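Local coordinates for protein methionine gamma-lyase (Trichomonas vaginalis, PDB 1E5E) that is a PLP-dependent enzyme of the Cys/Met metabolism family, built as an assembly of four chains, at residues A[66-71]-A[80-85]; A[87-92]-A[220-225]; A[209-214]-A[251-256]; A[73-78]-A[188-193]. One frame throughout, in Å; residues are numbered along the deposited sequence.

All four contacts are buried, so their differences lie in chemistry and in what surrounds them. Interactions 1 and 4 share helix 62-75: its middle covers the edge strand 79-83 through a carboxylate-to-backbone bond, while its C-terminal end meets the loop at 188-193 through a leucine, a proline and a further carboxylate. Interactions 1 and 2 use neighbouring strands of one sheet, joined by backbone bonds; interaction 2 has no hydrogen bond between its segments, yet its helix begins at the ligand phosphate. Interaction 3 joins a loop to helix 247-257 at the third subunit, whereas no other chain touches the segments of interaction 4.

Interaction 1. Residues A[66-71]-A[80-85]; sequences NLEGKI and CVATSS. With PPJ (N-(hydroxy{3-hydroxy-2-methyl-5-[(phosphonooxy)methyl]pyridin-4-yl}methyl)norvaline), chain C.
E68 on helix 62-75 reaches to strand 79-83 and accepts a hydrogen bond from the backbone N of A82 on its OE2, at 2.8 Å and an N-H...O angle of 162°. The donor meets OE2 on its anti side, 17° out of the carboxylate plane. The side chain runs extended beyond CG, with chi2 at 172°, which carries the carboxylate to the strand. This is the tight part: CB of C80 presses on the carbonyl O of E68 at 3.2 Å, where a small residue fits against the helix backbone. In this fold of the PLP-dependent family, 79-83 is an outermost strand of this chain's seven-stranded sheet. V81 and T83 pair with I222 and G220 on the neighbouring strand, so the A82 amide faces the other way and the glutamate meets it where a further strand could have paired. A salt bridge from R233 to the same OE2 probably favours its charged form. The apolar contacts beside it are looser: I71 CG2 stands 3.9 Å from C80 SG, and L67 CD2 is 4.4 Å from A82 CB. Beyond A82 the chain leaves the helix, and S85 approaches the ligand phosphate, its CB 3.3 Å from OP3 of PPJ.

Interaction 2. Residues A[87-92]-A[220-225]; sequences MGAIAA and GLICGK. With PPJ (N-(hydroxy{3-hydroxy-2-methyl-5-[(phosphonooxy)methyl]pyridin-4-yl}methyl)norvaline), chain C.
A89 and I222 are the main pair of an apolar helix-on-sheet contact, in which helix 86-97 lies against strand 220-224 within the buried central part of the chain. The two short axes come within 6.6 Å and run 37° apart, a close approach that suits the small side chains of A89 and A92 on the facing side of the helix. A89 supplies most of that side: its CB touches I222 CG1 at 3.6 Å and also rests on the carbonyl O of L221. The backbone of G220 lies under the same methyl, where a CB would come too close, consistent with glycine there. I222, the next residue of the strand to point at the helix, brings a longer branch. Its CG1 lies anti to the carbonyl carbon (chi1 -56°), and its extended end brings CD1 to 3.5 Å from the A89 carbonyl O, with the A92 methyl a looser neighbour at 4.3 Å. The helix follows strand 79-83 directly, as the strand-turn-helix of a PLP-dependent enzyme, and its N-terminal end is aimed at the phosphate of the ligand. S85, the N-cap, holds the amide of G88, while the amide of M87 donates to OP3 of PPJ at 2.8 Å and 162°; the helix dipole would be expected to favour the anion there. The M87 side chain bends back at chi2 and chi3, so that SD lies 3.8 Å from C5A of PPJ. One turn on, on the side of the helix away from the strand, I90 sets its CD1 3.8 Å from C6 of the PPJ ring, an apolar contact.

Interaction 3. Residues A[209-214]-A[251-256]; sequences KYINGH and WLITRG. With PPJ (N-(hydroxy{3-hydroxy-2-methyl-5-[(phosphonooxy)methyl]pyridin-4-yl}methyl)norvaline), chain C.
N212, G256 and I253 carry this contact between helix 247-257 and the loop that follows strand 202-206 in the PLP-dependent fold, the same loop whose K209 lines the PPJ pocket. N212 has its CG anti to the backbone N (chi1 -180°), which directs the amide at the helix. There OD1 sits 3.3 Å from the carbonyl O of L252 and equally close to CA of I253. Two acceptors this near would repel each other, but R255 of the third subunit resolves the conflict: it donates to N212 OD1 through one terminal nitrogen and to L252 O through the other. ND2 of N212 is bonded to D216, so both ends of the amide are fixed, and an asparagine, with a donor and an acceptor, suits the place. I253 covers the apolar side. Its CG1 packs along CB of N212, while its CG2 meets I211 CG2 at 3.9 Å, the two branched chains crossing obliquely. G256 lets the loop come right onto the helix backbone, since a CB would run into the carbonyl O of N212; in its absence CA makes a C-H...O contact with that oxygen at 3.3 Å. The same oxygen is held from the loop by the ring of H214, whose ND1 donates to N212 O at 2.8 Å, with the acceptor only 2° out of the ring plane.

Interaction 4. Residues A[73-78]-A[188-193]; sequences FLEKTE and CSPMIT
L74 and E75, near the C-terminal end of helix 62-75, face P190 in the irregular segment 188-193, with the CA atoms of E75 and P190 5.5 Å apart. The helix closes in a Schellman motif: K76 takes a positive phi of 59°, and its amide reaches back to the carbonyl O of F73. The opposing backbone is also tightly turned. S189 OG accepts from the amide of M191, an ST turn, and gives its own proton to the carbonyl O of C188, while S189 O receives the amides of both I192 and T193. P190 suits such a bend, since its ring restricts phi and turns the apolar CB and CG to the helix. The contact thus joins the end of helix 62-75 to the loop after strand 180-184, one of the central strands of the seven-stranded sheet in this PLP-dependent fold. L74 lays its CB against P190 CB at 3.7 Å and its CD2 against the methyl CE of M191, also 3.7 Å away. M191 starts off away from the helix, and bends at chi2 and chi3 return its flexible end to the leucine. E75 bends as well (chi2 -77°), crossing the proline at about a right angle so that OE2 lies 3.5 Å from P190 CG. The buried carboxylate is well supplied with donors: H205 NE2 and N185 ND2 reach OE2, and N194 ND2 reaches OE1. N185 also bonds the carbonyl O of T193, which lies 3.5 Å from E75 OE1. A water stands between the two backbones, 2.8 Å from P190 O and 3.2 Å from L74 O.

Interaction 1. Residues A[66-71]-A[80-85]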
# COMPACT_ATOMS: atom_id res chain seq x y z
N ASN A 66 13.81 -4.46 -10.03
CA ASN A 66 14.71 -4.23 -8.91
C ASN A 66 14.83 -5.49 -8.06
O ASN A 66 15.93 -5.97 -7.76
CB ASN A 66 14.25 -3.01 -8.10
CG ASN A 66 15.19 -2.74 -6.93
OD1 ASN A 66 16.36 -3.10 -6.89
ND2 ASN A 66 14.64 -2.07 -5.93
N LEU A 67 13.74 -6.04 -7.56
CA LEU A 67 13.79 -7.28 -6.78
C LEU A 67 14.48 -8.41 -7.56
O LEU A 67 15.29 -9.16 -7.03
CB LEU A 67 12.34 -7.78 -6.59
CG LEU A 67 12.20 -9.14 -5.88
CD1 LEU A 67 12.92 -9.01 -4.52
CD2 LEU A 67 10.72 -9.51 -5.76
N GLU A 68 14.15 -8.61 -8.83
CA GLU A 68 14.73 -9.65 -9.67
C GLU A 68 16.24 -9.62 -9.76
O GLU A 68 16.92 -10.67 -9.57
CB GLU A 68 14.07 -9.65 -11.05
CG GLU A 68 12.59 -10.10 -11.01
CD GLU A 68 11.94 -9.87 -12.37
OE1 GLU A 68 12.48 -9.07 -13.19
OE2 GLU A 68 10.90 -10.53 -12.71
N GLY A 69 16.84 -8.46 -9.95
CA GLY A 69 18.29 -8.29 -10.08
C GLY A 69 18.95 -8.54 -8.74
O GLY A 69 20.03 -9.16 -8.63
N LYS A 70 18.27 -8.14 -7.67
CA LYS A 70 18.82 -8.41 -6.33
C LYS A 70 18.87 -9.91 -6.08
O LYS A 70 19.95 -10.44 -5.71
CB LYS A 70 18.05 -7.65 -5.28
CG LYS A 70 18.38 -6.16 -5.15
CD LYS A 70 17.44 -5.44 -4.20
CE LYS A 70 17.94 -4.03 -3.83
NZ LYS A 70 18.16 -3.22 -5.07
N ILE A 71 17.85 -10.67 -6.43
CA ILE A 71 17.79 -12.12 -6.20
C ILE A 71 18.73 -12.87 -7.15
O ILE A 71 19.41 -13.80 -6.71
CB ILE A 71 16.37 -12.69 -6.38
CG1 ILE A 71 15.35 -12.07 -5.40
CG2 ILE A 71 16.33 -14.21 -6.31
CD1 ILE A 71 15.67 -12.39 -3.95
N CYS A 80 16.50 -13.48 -13.19
CA CYS A 80 15.47 -13.89 -12.25
C CYS A 80 14.15 -13.31 -12.74
O CYS A 80 14.02 -12.19 -13.24
CB CYS A 80 15.84 -13.39 -10.83
SG CYS A 80 14.46 -13.57 -9.66
N VAL A 81 13.08 -14.07 -12.63
CA VAL A 81 11.71 -13.73 -12.98
C VAL A 81 10.88 -13.87 -11.69
O VAL A 81 10.96 -14.92 -11.06
CB VAL A 81 11.19 -14.68 -14.05
CG1 VAL A 81 9.70 -14.46 -14.36
CG2 VAL A 81 12.01 -14.57 -15.33
N ALA A 82 10.18 -12.83 -11.28
CA ALA A 82 9.33 -12.90 -10.10
C ALA A 82 7.92 -13.27 -10.47
O ALA A 82 7.55 -13.01 -11.61
CB ALA A 82 9.25 -11.56 -9.32
N THR A 83 7.17 -13.92 -9.61
CA THR A 83 5.82 -14.32 -9.92
C THR A 83 4.94 -14.05 -8.69
O THR A 83 5.44 -13.62 -7.63
CB THR A 83 5.65 -15.81 -10.27
OG1 THR A 83 5.95 -16.52 -9.07
CG2 THR A 83 6.56 -16.28 -11.41
N SER A 84 3.64 -14.27 -8.90
CA SER A 84 2.71 -14.00 -7.82
C SER A 84 2.48 -15.19 -6.90
O SER A 84 1.61 -15.10 -6.04
CB SER A 84 1.40 -13.34 -8.31
OG SER A 84 0.58 -14.28 -8.96
N SER A 85 3.25 -16.27 -6.98
CA SER A 85 3.22 -17.33 -6.00
C SER A 85 4.34 -18.32 -6.35
O SER A 85 4.78 -18.40 -7.49
CB SER A 85 1.93 -18.13 -5.86
OG SER A 85 1.67 -18.82 -7.07
N1 PPJ C . 7.79 -24.56 -2.76
C2 PPJ C . 7.94 -24.87 -1.45
C6 PPJ C . 6.60 -24.07 -3.22
C2A PPJ C . 8.91 -25.74 -0.94
C3 PPJ C . 6.88 -24.49 -0.60
O3 PPJ C . 6.99 -24.93 0.63
C4 PPJ C . 5.75 -23.81 -1.04
C4A PPJ C . 4.74 -23.49 -0.09
C5 PPJ C . 5.54 -23.63 -2.41
N PPJ C . 4.54 -24.18 1.05
C5A PPJ C . 4.52 -22.80 -2.98
OP4 PPJ C . 4.82 -21.56 -2.78
P PPJ C . 3.54 -20.62 -2.69
OP1 PPJ C . 4.14 -19.15 -2.55
OP2 PPJ C . 2.69 -21.03 -1.44
OP3 PPJ C . 2.64 -20.72 -4.00
CA PPJ C . 3.64 -23.84 2.02
CB PPJ C . 2.27 -23.44 1.70
C PPJ C . 3.68 -24.70 3.16
CG PPJ C . 1.27 -24.39 1.14
CD PPJ C . 0.38 -24.81 2.21
O PPJ C . 4.48 -25.71 3.11
OXT PPJ C . 3.35 -24.28 4.35

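Interaction 2. Residues A[87-92]-A[220-225]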
# COMPACT_ATOMS: atom_id res chain seq x y z
N MET A 87 3.95 -21.43 -6.37
CA MET A 87 3.44 -22.39 -7.38
C MET A 87 3.54 -21.83 -8.79
O MET A 87 3.87 -22.51 -9.78
CB MET A 87 1.99 -22.78 -7.04
CG MET A 87 1.79 -23.68 -5.82
SD MET A 87 3.05 -25.00 -5.70
CE MET A 87 2.68 -25.94 -7.20
N GLY A 88 3.27 -20.50 -8.92
CA GLY A 88 3.37 -19.88 -10.25
C GLY A 88 4.79 -19.91 -10.80
O GLY A 88 4.99 -19.93 -12.01
N ALA A 89 5.79 -19.79 -9.93
CA ALA A 89 7.17 -19.85 -10.34
C ALA A 89 7.46 -21.28 -10.84
O ALA A 89 8.01 -21.42 -11.93
CB ALA A 89 8.15 -19.52 -9.23
N ILE A 90 7.00 -22.28 -10.07
CA ILE A 90 7.21 -23.65 -10.49
C ILE A 90 6.48 -23.96 -11.82
O ILE A 90 7.07 -24.51 -12.76
CB ILE A 90 6.79 -24.64 -9.39
CG1 ILE A 90 7.73 -24.50 -8.15
CG2 ILE A 90 6.87 -26.07 -9.93
CD1 ILE A 90 7.03 -24.91 -6.87
N ALA A 91 5.23 -23.57 -11.91
CA ALA A 91 4.40 -23.86 -13.05
C ALA A 91 4.90 -23.12 -14.27
O ALA A 91 4.98 -23.71 -15.36
CB ALA A 91 2.96 -23.47 -12.70
N ALA A 92 5.26 -21.84 -14.16
CA ALA A 92 5.68 -21.08 -15.33
C ALA A 92 6.96 -21.69 -15.90
O ALA A 92 7.18 -21.68 -17.10
CB ALA A 92 5.92 -19.61 -15.00
N GLY A 220 6.56 -15.74 -5.85
CA GLY A 220 7.53 -16.75 -6.27
C GLY A 220 8.69 -16.10 -7.04
O GLY A 220 8.62 -14.96 -7.50
N LEU A 221 9.80 -16.83 -7.14
CA LEU A 221 10.96 -16.44 -7.94
C LEU A 221 11.55 -17.60 -8.72
O LEU A 221 11.56 -18.75 -8.31
CB LEU A 221 12.09 -15.87 -7.05
CG LEU A 221 11.69 -14.67 -6.17
CD1 LEU A 221 12.46 -14.66 -4.85
CD2 LEU A 221 11.82 -13.34 -6.90
N ILE A 222 12.07 -17.29 -9.91
CA ILE A 222 12.68 -18.20 -10.81
C ILE A 222 14.06 -17.67 -11.15
O ILE A 222 14.08 -16.46 -11.41
CB ILE A 222 11.91 -18.35 -12.13
CG1 ILE A 222 10.45 -18.75 -11.89
CG2 ILE A 222 12.64 -19.36 -13.02
CD1 ILE A 222 9.57 -18.54 -13.10
N CYS A 223 15.13 -18.45 -10.94
CA CYS A 223 16.46 -17.88 -11.16
C CYS A 223 17.26 -18.80 -12.11
O CYS A 223 17.21 -20.03 -11.89
CB CYS A 223 17.26 -17.84 -9.85
SG CYS A 223 16.38 -17.03 -8.50
N GLY A 224 17.95 -18.23 -13.07
CA GLY A 224 18.68 -19.11 -14.00
C GLY A 224 19.26 -18.26 -15.14
O GLY A 224 19.46 -17.06 -15.00
N LYS A 225 19.56 -18.92 -16.24
CA LYS A 225 20.14 -18.30 -17.41
C LYS A 225 19.16 -17.33 -18.05
O LYS A 225 17.99 -17.64 -18.17
CB LYS A 225 20.47 -19.34 -18.51
CG LYS A 225 21.45 -20.42 -18.10
CD LYS A 225 22.86 -19.84 -17.95
CE LYS A 225 23.80 -20.98 -17.52
NZ LYS A 225 25.13 -20.37 -17.22
N1 PPJ C . 7.79 -24.56 -2.76
C2 PPJ C . 7.94 -24.87 -1.45
C6 PPJ C . 6.60 -24.07 -3.22
C2A PPJ C . 8.91 -25.74 -0.94
C3 PPJ C . 6.88 -24.49 -0.60
O3 PPJ C . 6.99 -24.93 0.63
C4 PPJ C . 5.75 -23.81 -1.04
C4A PPJ C . 4.74 -23.49 -0.09
C5 PPJ C . 5.54 -23.63 -2.41
N PPJ C . 4.54 -24.18 1.05
C5A PPJ C . 4.52 -22.80 -2.98
OP4 PPJ C . 4.82 -21.56 -2.78
P PPJ C . 3.54 -20.62 -2.69
OP1 PPJ C . 4.14 -19.15 -2.55
OP2 PPJ C . 2.69 -21.03 -1.44
OP3 PPJ C . 2.64 -20.72 -4.00
CA PPJ C . 3.64 -23.84 2.02
CB PPJ C . 2.27 -23.44 1.70
C PPJ C . 3.68 -24.70 3.16
CG PPJ C . 1.27 -24.39 1.14
CD PPJ C . 0.38 -24.81 2.21
O PPJ C . 4.48 -25.71 3.11
OXT PPJ C . 3.35 -24.28 4.35

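Interaction 3. Residues A[209-214]-A[251-256]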
# COMPACT_ATOMS: atom_id res chain seq x y z
N LYS A 209 8.04 -17.27 1.73
CA LYS A 209 8.66 -17.75 2.95
C LYS A 209 9.79 -16.86 3.40
O LYS A 209 9.49 -15.69 3.69
CB LYS A 209 9.09 -19.22 2.77
CG LYS A 209 8.08 -20.08 2.02
CD LYS A 209 6.69 -19.92 2.56
CE LYS A 209 5.68 -20.93 2.05
NZ LYS A 209 4.31 -20.44 2.36
N TYR A 210 11.01 -17.36 3.56
CA TYR A 210 12.10 -16.60 4.15
C TYR A 210 12.47 -15.30 3.44
O TYR A 210 12.77 -14.32 4.10
CB TYR A 210 13.39 -17.46 4.18
CG TYR A 210 13.27 -18.58 5.20
CD1 TYR A 210 13.44 -18.35 6.55
CD2 TYR A 210 12.97 -19.87 4.81
CE1 TYR A 210 13.32 -19.38 7.47
CE2 TYR A 210 12.85 -20.92 5.71
CZ TYR A 210 13.03 -20.66 7.06
OH TYR A 210 12.90 -21.71 7.96
N ILE A 211 12.53 -15.27 2.12
CA ILE A 211 12.98 -14.12 1.35
C ILE A 211 12.16 -12.86 1.72
O ILE A 211 12.75 -11.90 2.22
CB ILE A 211 13.02 -14.42 -0.16
CG1 ILE A 211 14.13 -15.45 -0.49
CG2 ILE A 211 13.28 -13.12 -0.94
CD1 ILE A 211 14.09 -16.06 -1.88
N ASN A 212 10.85 -12.89 1.64
CA ASN A 212 10.01 -11.81 2.12
C ASN A 212 10.11 -11.80 3.64
O ASN A 212 10.35 -10.73 4.20
CB ASN A 212 8.56 -11.98 1.70
CG ASN A 212 7.73 -10.81 2.24
OD1 ASN A 212 8.10 -9.68 1.88
ND2 ASN A 212 6.76 -11.13 3.09
N GLY A 213 9.97 -12.96 4.26
CA GLY A 213 10.14 -13.18 5.67
C GLY A 213 9.19 -12.57 6.67
O GLY A 213 9.44 -12.63 7.88
N HIS A 214 8.10 -11.95 6.21
CA HIS A 214 7.20 -11.26 7.13
C HIS A 214 5.77 -11.73 6.99
O HIS A 214 4.87 -11.04 7.47
CB HIS A 214 7.23 -9.72 6.92
CG HIS A 214 8.55 -9.14 7.35
ND1 HIS A 214 9.69 -9.38 6.56
CD2 HIS A 214 8.94 -8.47 8.45
CE1 HIS A 214 10.73 -8.82 7.18
NE2 HIS A 214 10.32 -8.20 8.28
N TRP A 251 7.78 -4.68 -4.06
CA TRP A 251 8.46 -3.70 -3.21
C TRP A 251 8.53 -4.17 -1.76
O TRP A 251 9.56 -3.94 -1.12
CB TRP A 251 7.65 -2.38 -3.29
CG TRP A 251 8.22 -1.21 -2.54
CD1 TRP A 251 9.05 -0.26 -3.07
CD2 TRP A 251 7.93 -0.78 -1.20
NE1 TRP A 251 9.28 0.72 -2.12
CE2 TRP A 251 8.58 0.44 -0.99
CE3 TRP A 251 7.12 -1.29 -0.19
CZ2 TRP A 251 8.55 1.12 0.22
CZ3 TRP A 251 7.02 -0.62 1.03
CH2 TRP A 251 7.75 0.58 1.21
N LEU A 252 7.49 -4.80 -1.22
CA LEU A 252 7.48 -5.34 0.12
C LEU A 252 8.49 -6.47 0.30
O LEU A 252 9.15 -6.61 1.35
CB LEU A 252 6.08 -5.82 0.53
CG LEU A 252 4.99 -4.83 0.90
CD1 LEU A 252 3.66 -5.58 1.21
CD2 LEU A 252 5.34 -4.01 2.15
N ILE A 253 8.72 -7.27 -0.72
CA ILE A 253 9.67 -8.39 -0.73
C ILE A 253 11.07 -7.79 -0.69
O ILE A 253 11.87 -8.19 0.16
CB ILE A 253 9.54 -9.34 -1.93
CG1 ILE A 253 8.15 -10.03 -1.90
CG2 ILE A 253 10.66 -10.41 -1.88
CD1 ILE A 253 7.85 -10.74 -3.23
N THR A 254 11.30 -6.76 -1.51
CA THR A 254 12.59 -6.07 -1.47
C THR A 254 12.86 -5.53 -0.07
O THR A 254 13.99 -5.63 0.45
CB THR A 254 12.69 -4.96 -2.53
OG1 THR A 254 12.64 -5.63 -3.81
CG2 THR A 254 14.01 -4.16 -2.52
N ARG A 255 11.85 -4.94 0.57
CA ARG A 255 11.99 -4.45 1.94
C ARG A 255 12.39 -5.59 2.89
O ARG A 255 13.30 -5.43 3.72
CB ARG A 255 10.70 -3.78 2.42
CG ARG A 255 10.76 -3.11 3.78
CD ARG A 255 9.37 -2.71 4.25
NE ARG A 255 9.27 -1.50 5.02
CZ ARG A 255 8.90 -1.47 6.30
NH1 ARG A 255 8.66 -2.60 6.98
NH2 ARG A 255 8.74 -0.33 6.96
N GLY A 256 11.63 -6.68 2.80
CA GLY A 256 11.83 -7.87 3.61
C GLY A 256 13.23 -8.49 3.36
O GLY A 256 13.91 -8.92 4.30
N1 PPJ C . 7.79 -24.56 -2.76
C2 PPJ C . 7.94 -24.87 -1.45
C6 PPJ C . 6.60 -24.07 -3.22
C2A PPJ C . 8.91 -25.74 -0.94
C3 PPJ C . 6.88 -24.49 -0.60
O3 PPJ C . 6.99 -24.93 0.63
C4 PPJ C . 5.75 -23.81 -1.04
C4A PPJ C . 4.74 -23.49 -0.09
C5 PPJ C . 5.54 -23.63 -2.41
N PPJ C . 4.54 -24.18 1.05
C5A PPJ C . 4.52 -22.80 -2.98
OP4 PPJ C . 4.82 -21.56 -2.78
P PPJ C . 3.54 -20.62 -2.69
OP1 PPJ C . 4.14 -19.15 -2.55
OP2 PPJ C . 2.69 -21.03 -1.44
OP3 PPJ C . 2.64 -20.72 -4.00
CA PPJ C . 3.64 -23.84 2.02
CB PPJ C . 2.27 -23.44 1.70
C PPJ C . 3.68 -24.70 3.16
CG PPJ C . 1.27 -24.39 1.14
CD PPJ C . 0.38 -24.81 2.21
O PPJ C . 4.48 -25.71 3.11
OXT PPJ C . 3.35 -24.28 4.35

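Interaction 4. Residues A[73-78]-A[188-193]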
# COMPACT_ATOMS: atom_id res chain seq x y z
N PHE A 73 21.47 -11.74 -8.30
CA PHE A 73 22.81 -11.57 -7.74
C PHE A 73 23.02 -12.54 -6.57
O PHE A 73 24.07 -13.22 -6.53
CB PHE A 73 23.06 -10.12 -7.32
CG PHE A 73 24.45 -9.89 -6.81
CD1 PHE A 73 24.79 -10.19 -5.51
CD2 PHE A 73 25.41 -9.40 -7.67
CE1 PHE A 73 26.11 -10.06 -5.08
CE2 PHE A 73 26.71 -9.19 -7.23
CZ PHE A 73 27.05 -9.54 -5.93
N LEU A 74 22.06 -12.59 -5.64
CA LEU A 74 22.20 -13.47 -4.48
C LEU A 74 22.28 -14.96 -4.83
O LEU A 74 22.98 -15.68 -4.11
CB LEU A 74 21.06 -13.24 -3.47
CG LEU A 74 21.15 -11.82 -2.81
CD1 LEU A 74 19.86 -11.52 -2.03
CD2 LEU A 74 22.35 -11.75 -1.86
N GLU A 75 21.65 -15.42 -5.91
CA GLU A 75 21.71 -16.80 -6.33
C GLU A 75 22.82 -17.11 -7.33
O GLU A 75 22.99 -18.22 -7.83
CB GLU A 75 20.35 -17.22 -6.91
CG GLU A 75 19.31 -17.40 -5.78
CD GLU A 75 19.50 -18.72 -5.02
OE1 GLU A 75 20.59 -19.33 -5.13
OE2 GLU A 75 18.61 -19.16 -4.26
N LYS A 76 23.54 -16.10 -7.76
CA LYS A 76 24.57 -16.11 -8.76
C LYS A 76 24.04 -16.62 -10.09
O LYS A 76 24.70 -17.43 -10.75
CB LYS A 76 25.78 -16.92 -8.27
CG LYS A 76 26.45 -16.37 -7.01
CD LYS A 76 27.58 -17.33 -6.58
CE LYS A 76 28.55 -16.60 -5.66
NZ LYS A 76 29.33 -17.53 -4.77
N THR A 77 22.86 -16.18 -10.50
CA THR A 77 22.28 -16.62 -11.77
C THR A 77 22.31 -15.45 -12.75
O THR A 77 22.38 -14.32 -12.24
CB THR A 77 20.85 -17.14 -11.60
OG1 THR A 77 20.05 -16.10 -11.03
CG2 THR A 77 20.84 -18.40 -10.72
N GLU A 78 22.21 -15.66 -14.05
CA GLU A 78 22.20 -14.47 -14.91
C GLU A 78 20.92 -13.64 -14.71
O GLU A 78 20.92 -12.44 -14.97
CB GLU A 78 22.20 -14.91 -16.40
CG GLU A 78 23.52 -15.66 -16.68
CD GLU A 78 23.62 -16.17 -18.11
OE1 GLU A 78 22.64 -16.28 -18.86
OE2 GLU A 78 24.77 -16.50 -18.50
N CYS A 188 16.09 -23.19 2.00
CA CYS A 188 17.38 -22.62 2.35
C CYS A 188 17.49 -21.11 2.23
O CYS A 188 18.11 -20.44 3.09
CB CYS A 188 18.44 -23.22 1.43
SG CYS A 188 18.87 -24.95 1.68
N SER A 189 17.00 -20.57 1.13
CA SER A 189 17.09 -19.16 0.75
C SER A 189 18.49 -19.02 0.14
O SER A 189 19.35 -19.83 0.46
CB SER A 189 16.88 -18.12 1.87
OG SER A 189 18.13 -17.81 2.49
N PRO A 190 18.76 -17.95 -0.59
CA PRO A 190 20.04 -17.70 -1.21
C PRO A 190 21.11 -17.43 -0.17
O PRO A 190 22.30 -17.46 -0.51
CB PRO A 190 19.85 -16.45 -2.09
CG PRO A 190 18.37 -16.29 -2.26
CD PRO A 190 17.74 -16.96 -1.05
N MET A 191 20.74 -17.24 1.11
CA MET A 191 21.75 -16.99 2.11
C MET A 191 22.38 -18.31 2.52
O MET A 191 23.45 -18.24 3.09
CB MET A 191 21.19 -16.41 3.40
CG MET A 191 20.77 -14.98 3.42
SD MET A 191 22.05 -13.85 2.80
CE MET A 191 21.36 -13.65 1.17
N ILE A 192 21.70 -19.43 2.30
CA ILE A 192 22.23 -20.68 2.86
C ILE A 192 22.83 -21.50 1.72
O ILE A 192 23.86 -22.12 1.87
CB ILE A 192 21.13 -21.42 3.64
CG1 ILE A 192 20.89 -20.73 5.00
CG2 ILE A 192 21.47 -22.90 3.82
CD1 ILE A 192 19.83 -21.35 5.87
N THR A 193 22.13 -21.51 0.61
CA THR A 193 22.57 -22.28 -0.54
C THR A 193 22.40 -21.56 -1.86
O THR A 193 21.37 -20.95 -2.11
CB THR A 193 21.75 -23.60 -0.64
OG1 THR A 193 22.03 -24.43 0.52
CG2 THR A 193 22.21 -24.42 -1.83
O HOH W 1 24.01 -15.29 -1.10